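Long-range contact in HP0958 (Helicobacter pylori, PDB 3NA7), which probably acts in flagellar biogenesis as an export chaperone and post-transcriptional regulator, pairing a long coiled-coil hairpin with a zinc-ribbon domain: residues E19-R31 and V148-I162. Residues are numbered along the deposited sequence; the frame is centred on the assembly and turned at random.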
# COMPACT_ATOMS: atom_id res chain seq x y z
N GLU A 19 7.29 18.54 -17.92
CA GLU A 19 8.32 18.79 -16.91
C GLU A 19 7.73 18.84 -15.52
O GLU A 19 8.19 18.14 -14.62
CB GLU A 19 9.07 20.10 -17.17
CG GLU A 19 10.14 20.00 -18.25
CD GLU A 19 11.23 21.07 -18.11
OE1 GLU A 19 12.15 20.91 -17.25
OE2 GLU A 19 11.17 22.05 -18.87
N ILE A 20 6.71 19.67 -15.34
CA ILE A 20 6.01 19.76 -14.06
C ILE A 20 5.53 18.39 -13.60
O ILE A 20 5.75 18.01 -12.46
CB ILE A 20 4.85 20.77 -14.10
CG1 ILE A 20 5.41 22.17 -14.30
CG2 ILE A 20 4.00 20.64 -12.81
CD1 ILE A 20 4.42 23.27 -14.53
N ASP A 21 4.93 17.62 -14.50
CA ASP A 21 4.40 16.31 -14.13
C ASP A 21 5.43 15.23 -13.84
O ASP A 21 5.19 14.39 -12.98
CB ASP A 21 3.44 15.80 -15.19
CG ASP A 21 2.00 16.14 -14.87
OD1 ASP A 21 1.41 15.46 -13.99
OD2 ASP A 21 1.47 17.07 -15.52
N SER A 22 6.52 15.21 -14.61
CA SER A 22 7.50 14.12 -14.60
C SER A 22 8.46 14.25 -13.41
O SER A 22 9.29 13.37 -13.15
CB SER A 22 8.26 14.05 -15.93
OG SER A 22 9.25 15.05 -16.00
N LEU A 23 8.30 15.36 -12.70
CA LEU A 23 8.96 15.59 -11.43
C LEU A 23 8.20 15.02 -10.26
O LEU A 23 8.68 15.03 -9.12
CB LEU A 23 9.16 17.10 -11.23
CG LEU A 23 10.30 17.70 -12.07
CD1 LEU A 23 10.23 19.21 -12.06
CD2 LEU A 23 11.69 17.21 -11.60
N GLU A 24 6.99 14.54 -10.52
CA GLU A 24 6.21 13.88 -9.45
C GLU A 24 6.80 12.54 -9.01
O GLU A 24 6.88 12.27 -7.81
CB GLU A 24 4.75 13.72 -9.86
CG GLU A 24 3.96 15.04 -9.84
CD GLU A 24 4.12 15.81 -8.53
OE1 GLU A 24 3.99 15.18 -7.43
OE2 GLU A 24 4.38 17.03 -8.61
N PRO A 25 7.16 11.67 -9.98
CA PRO A 25 7.93 10.46 -9.64
C PRO A 25 9.24 10.80 -8.89
O PRO A 25 9.68 10.00 -8.07
CB PRO A 25 8.25 9.82 -11.00
CG PRO A 25 7.31 10.41 -11.97
CD PRO A 25 6.59 11.59 -11.35
N LEU A 26 9.83 11.96 -9.19
CA LEU A 26 11.11 12.34 -8.56
C LEU A 26 10.92 12.57 -7.06
O LEU A 26 11.73 12.10 -6.25
CB LEU A 26 11.73 13.59 -9.21
CG LEU A 26 13.18 13.91 -8.81
CD1 LEU A 26 14.16 12.76 -9.05
CD2 LEU A 26 13.71 15.20 -9.47
N ILE A 27 9.83 13.26 -6.70
CA ILE A 27 9.54 13.48 -5.29
C ILE A 27 9.33 12.15 -4.58
O ILE A 27 9.90 11.90 -3.51
CB ILE A 27 8.29 14.34 -5.08
CG1 ILE A 27 8.51 15.73 -5.70
CG2 ILE A 27 7.97 14.40 -3.58
CD1 ILE A 27 7.37 16.71 -5.45
N ARG A 28 8.51 11.30 -5.21
CA ARG A 28 8.28 9.95 -4.72
C ARG A 28 9.60 9.18 -4.53
O ARG A 28 9.80 8.56 -3.48
CB ARG A 28 7.30 9.22 -5.64
CG ARG A 28 6.89 7.83 -5.15
CD ARG A 28 7.44 6.70 -6.03
NE ARG A 28 7.07 6.89 -7.44
CZ ARG A 28 7.48 6.12 -8.45
NH1 ARG A 28 8.29 5.09 -8.22
NH2 ARG A 28 7.09 6.40 -9.69
N GLU A 29 10.50 9.23 -5.53
CA GLU A 29 11.79 8.52 -5.43
C GLU A 29 12.60 9.03 -4.24
O GLU A 29 13.15 8.25 -3.50
CB GLU A 29 12.65 8.61 -6.71
CG GLU A 29 12.30 7.68 -7.88
CD GLU A 29 12.06 6.22 -7.50
OE1 GLU A 29 12.88 5.60 -6.80
OE2 GLU A 29 11.02 5.68 -7.92
N LYS A 30 12.64 10.35 -4.07
CA LYS A 30 13.35 10.98 -2.97
C LYS A 30 12.85 10.52 -1.59
O LYS A 30 13.65 10.33 -0.69
CB LYS A 30 13.23 12.50 -3.06
CG LYS A 30 13.89 13.14 -4.29
CD LYS A 30 15.37 13.14 -4.19
CE LYS A 30 16.01 14.00 -5.27
NZ LYS A 30 17.47 13.73 -5.21
N ARG A 31 11.54 10.32 -1.48
CA ARG A 31 10.85 9.86 -0.26
C ARG A 31 10.87 8.35 -0.03
O ARG A 31 10.51 7.88 1.04
CB ARG A 31 9.40 10.35 -0.24
CG ARG A 31 9.22 11.89 -0.25
CD ARG A 31 7.85 12.32 0.27
NE ARG A 31 7.59 11.64 1.55
CZ ARG A 31 7.78 12.17 2.76
NH1 ARG A 31 8.21 13.42 2.90
NH2 ARG A 31 7.54 11.43 3.83
N VAL A 148 15.48 14.74 3.08
CA VAL A 148 14.40 14.39 2.19
C VAL A 148 13.48 15.59 1.96
O VAL A 148 13.18 15.93 0.82
CB VAL A 148 13.60 13.18 2.70
CG1 VAL A 148 12.20 13.11 2.02
CG2 VAL A 148 14.39 11.92 2.49
N GLU A 149 13.08 16.25 3.06
CA GLU A 149 12.13 17.36 2.98
C GLU A 149 12.70 18.64 2.35
O GLU A 149 11.96 19.41 1.72
CB GLU A 149 11.45 17.59 4.35
CG GLU A 149 10.74 16.31 4.84
CD GLU A 149 9.70 16.52 5.95
OE1 GLU A 149 10.02 17.15 7.00
OE2 GLU A 149 8.56 16.01 5.78
N ASN A 150 14.00 18.84 2.49
CA ASN A 150 14.72 19.92 1.82
C ASN A 150 14.80 19.67 0.32
O ASN A 150 14.56 20.57 -0.48
CB ASN A 150 16.14 20.05 2.40
CG ASN A 150 16.96 21.14 1.71
OD1 ASN A 150 16.53 22.29 1.56
ND2 ASN A 150 18.17 20.77 1.29
N GLU A 151 15.14 18.42 -0.03
CA GLU A 151 15.19 17.95 -1.42
C GLU A 151 13.85 18.13 -2.12
O GLU A 151 13.81 18.57 -3.26
CB GLU A 151 15.58 16.47 -1.47
CG GLU A 151 17.06 16.20 -1.14
CD GLU A 151 17.94 16.10 -2.38
OE1 GLU A 151 18.66 15.08 -2.49
OE2 GLU A 151 17.90 17.02 -3.23
N VAL A 152 12.78 17.73 -1.45
CA VAL A 152 11.43 17.86 -1.95
C VAL A 152 11.07 19.35 -2.13
O VAL A 152 10.54 19.73 -3.17
CB VAL A 152 10.41 17.10 -1.06
CG1 VAL A 152 8.98 17.42 -1.41
CG2 VAL A 152 10.62 15.57 -1.17
N LYS A 153 11.37 20.18 -1.14
CA LYS A 153 11.12 21.62 -1.25
C LYS A 153 11.80 22.26 -2.49
O LYS A 153 11.16 23.00 -3.24
CB LYS A 153 11.52 22.33 0.03
CG LYS A 153 11.10 23.82 0.09
CD LYS A 153 11.52 24.46 1.42
CE LYS A 153 13.05 24.54 1.57
NZ LYS A 153 13.60 25.69 0.80
N ASN A 154 13.08 21.95 -2.72
CA ASN A 154 13.79 22.40 -3.93
C ASN A 154 13.13 21.96 -5.22
O ASN A 154 13.15 22.70 -6.21
CB ASN A 154 15.23 21.90 -3.94
CG ASN A 154 16.10 22.59 -2.91
OD1 ASN A 154 15.96 23.78 -2.66
ND2 ASN A 154 17.02 21.83 -2.31
N ILE A 155 12.56 20.76 -5.23
CA ILE A 155 11.85 20.25 -6.38
C ILE A 155 10.52 21.00 -6.60
O ILE A 155 10.17 21.33 -7.74
CB ILE A 155 11.63 18.72 -6.31
CG1 ILE A 155 12.96 17.97 -6.40
CG2 ILE A 155 10.75 18.24 -7.47
CD1 ILE A 155 12.87 16.51 -5.96
N LYS A 156 9.79 21.29 -5.52
CA LYS A 156 8.58 22.11 -5.61
C LYS A 156 8.85 23.48 -6.22
O LYS A 156 8.15 23.92 -7.14
CB LYS A 156 7.95 22.28 -4.23
CG LYS A 156 7.60 20.97 -3.53
CD LYS A 156 6.19 20.53 -3.76
CE LYS A 156 5.82 19.49 -2.70
NZ LYS A 156 4.56 18.77 -3.01
N GLU A 157 9.90 24.15 -5.74
CA GLU A 157 10.30 25.45 -6.27
C GLU A 157 10.63 25.37 -7.75
O GLU A 157 10.25 26.26 -8.52
CB GLU A 157 11.43 26.05 -5.44
CG GLU A 157 11.02 26.18 -3.96
CD GLU A 157 12.17 26.56 -3.01
OE1 GLU A 157 11.87 26.94 -1.85
OE2 GLU A 157 13.36 26.49 -3.41
N THR A 158 11.25 24.27 -8.19
CA THR A 158 11.45 24.08 -9.62
C THR A 158 10.10 23.98 -10.40
O THR A 158 9.97 24.55 -11.49
CB THR A 158 12.40 22.89 -9.97
OG1 THR A 158 13.65 23.06 -9.30
CG2 THR A 158 12.70 22.85 -11.46
N GLN A 159 9.11 23.29 -9.85
CA GLN A 159 7.83 23.19 -10.55
C GLN A 159 7.19 24.56 -10.67
O GLN A 159 6.61 24.86 -11.70
CB GLN A 159 6.89 22.15 -9.93
CG GLN A 159 7.40 20.70 -10.05
CD GLN A 159 6.49 19.69 -9.33
OE1 GLN A 159 6.40 19.68 -8.10
NE2 GLN A 159 5.81 18.84 -10.11
N GLN A 160 7.34 25.41 -9.65
CA GLN A 160 6.82 26.76 -9.69
C GLN A 160 7.52 27.61 -10.77
O GLN A 160 6.85 28.27 -11.57
CB GLN A 160 6.91 27.42 -8.32
CG GLN A 160 6.20 26.63 -7.24
CD GLN A 160 6.09 27.36 -5.91
OE1 GLN A 160 5.19 28.19 -5.72
NE2 GLN A 160 6.99 27.04 -4.99
N ILE A 161 8.86 27.57 -10.80
CA ILE A 161 9.63 28.20 -11.87
C ILE A 161 9.14 27.70 -13.24
O ILE A 161 8.93 28.50 -14.13
CB ILE A 161 11.17 28.01 -11.70
CG1 ILE A 161 11.71 28.85 -10.54
CG2 ILE A 161 11.93 28.36 -13.01
CD1 ILE A 161 12.92 28.21 -9.81
N ILE A 162 8.97 26.39 -13.42
CA ILE A 162 8.43 25.88 -14.68
C ILE A 162 7.03 26.50 -14.96
O ILE A 162 6.80 27.04 -16.04
CB ILE A 162 8.42 24.34 -14.77
CG1 ILE A 162 9.86 23.77 -14.63
CG2 ILE A 162 7.84 23.87 -16.09
CD1 ILE A 162 9.94 22.27 -14.20
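In the kinked antiparallel coiled-coil hairpin, the break between helices 4-22 and 24-85 is packed against the unbroken helix 91-171, with Q159 reaching into the interruption. Where E19-R31 passes V148-I162, the axes of 24-31 and 148-162 run antiparallel at 172°, 9.6 Å apart. Q159 stretches straight out (chi2 176°), putting its amide beside I20 and E24. There NE2 donates to E24 OE2 at 2.8 Å, a nearly straight bond (166°) that lies in the amide plane and meets the carboxylate oxygen on its anti side. NE2 also approaches the backbone O of I20 at 2.5 Å, shorter than a normal hydrogen bond, so that distance is doubtful. Beside the amide, L23 CD1 meets I162 CD1 tip to tip, 3.7 Å apart, while I20 CG1 presses against I162 CG2. I27 is a knob in the hole formed by V152, I155, K156 and Q159; its CG1 lies 3.8 Å from I155 CG2, and its CG2 faces V152. K30 NZ makes a salt bridge to E151 OE1 whose hydrogen bond is weak (3.3 Å), and R31, paired mainly with D35, has only a long one to E149. Apolar packing thus joins the helices, while the Q159 amide adds a polar link to the E24 carboxylate and probably to the I20 carbonyl.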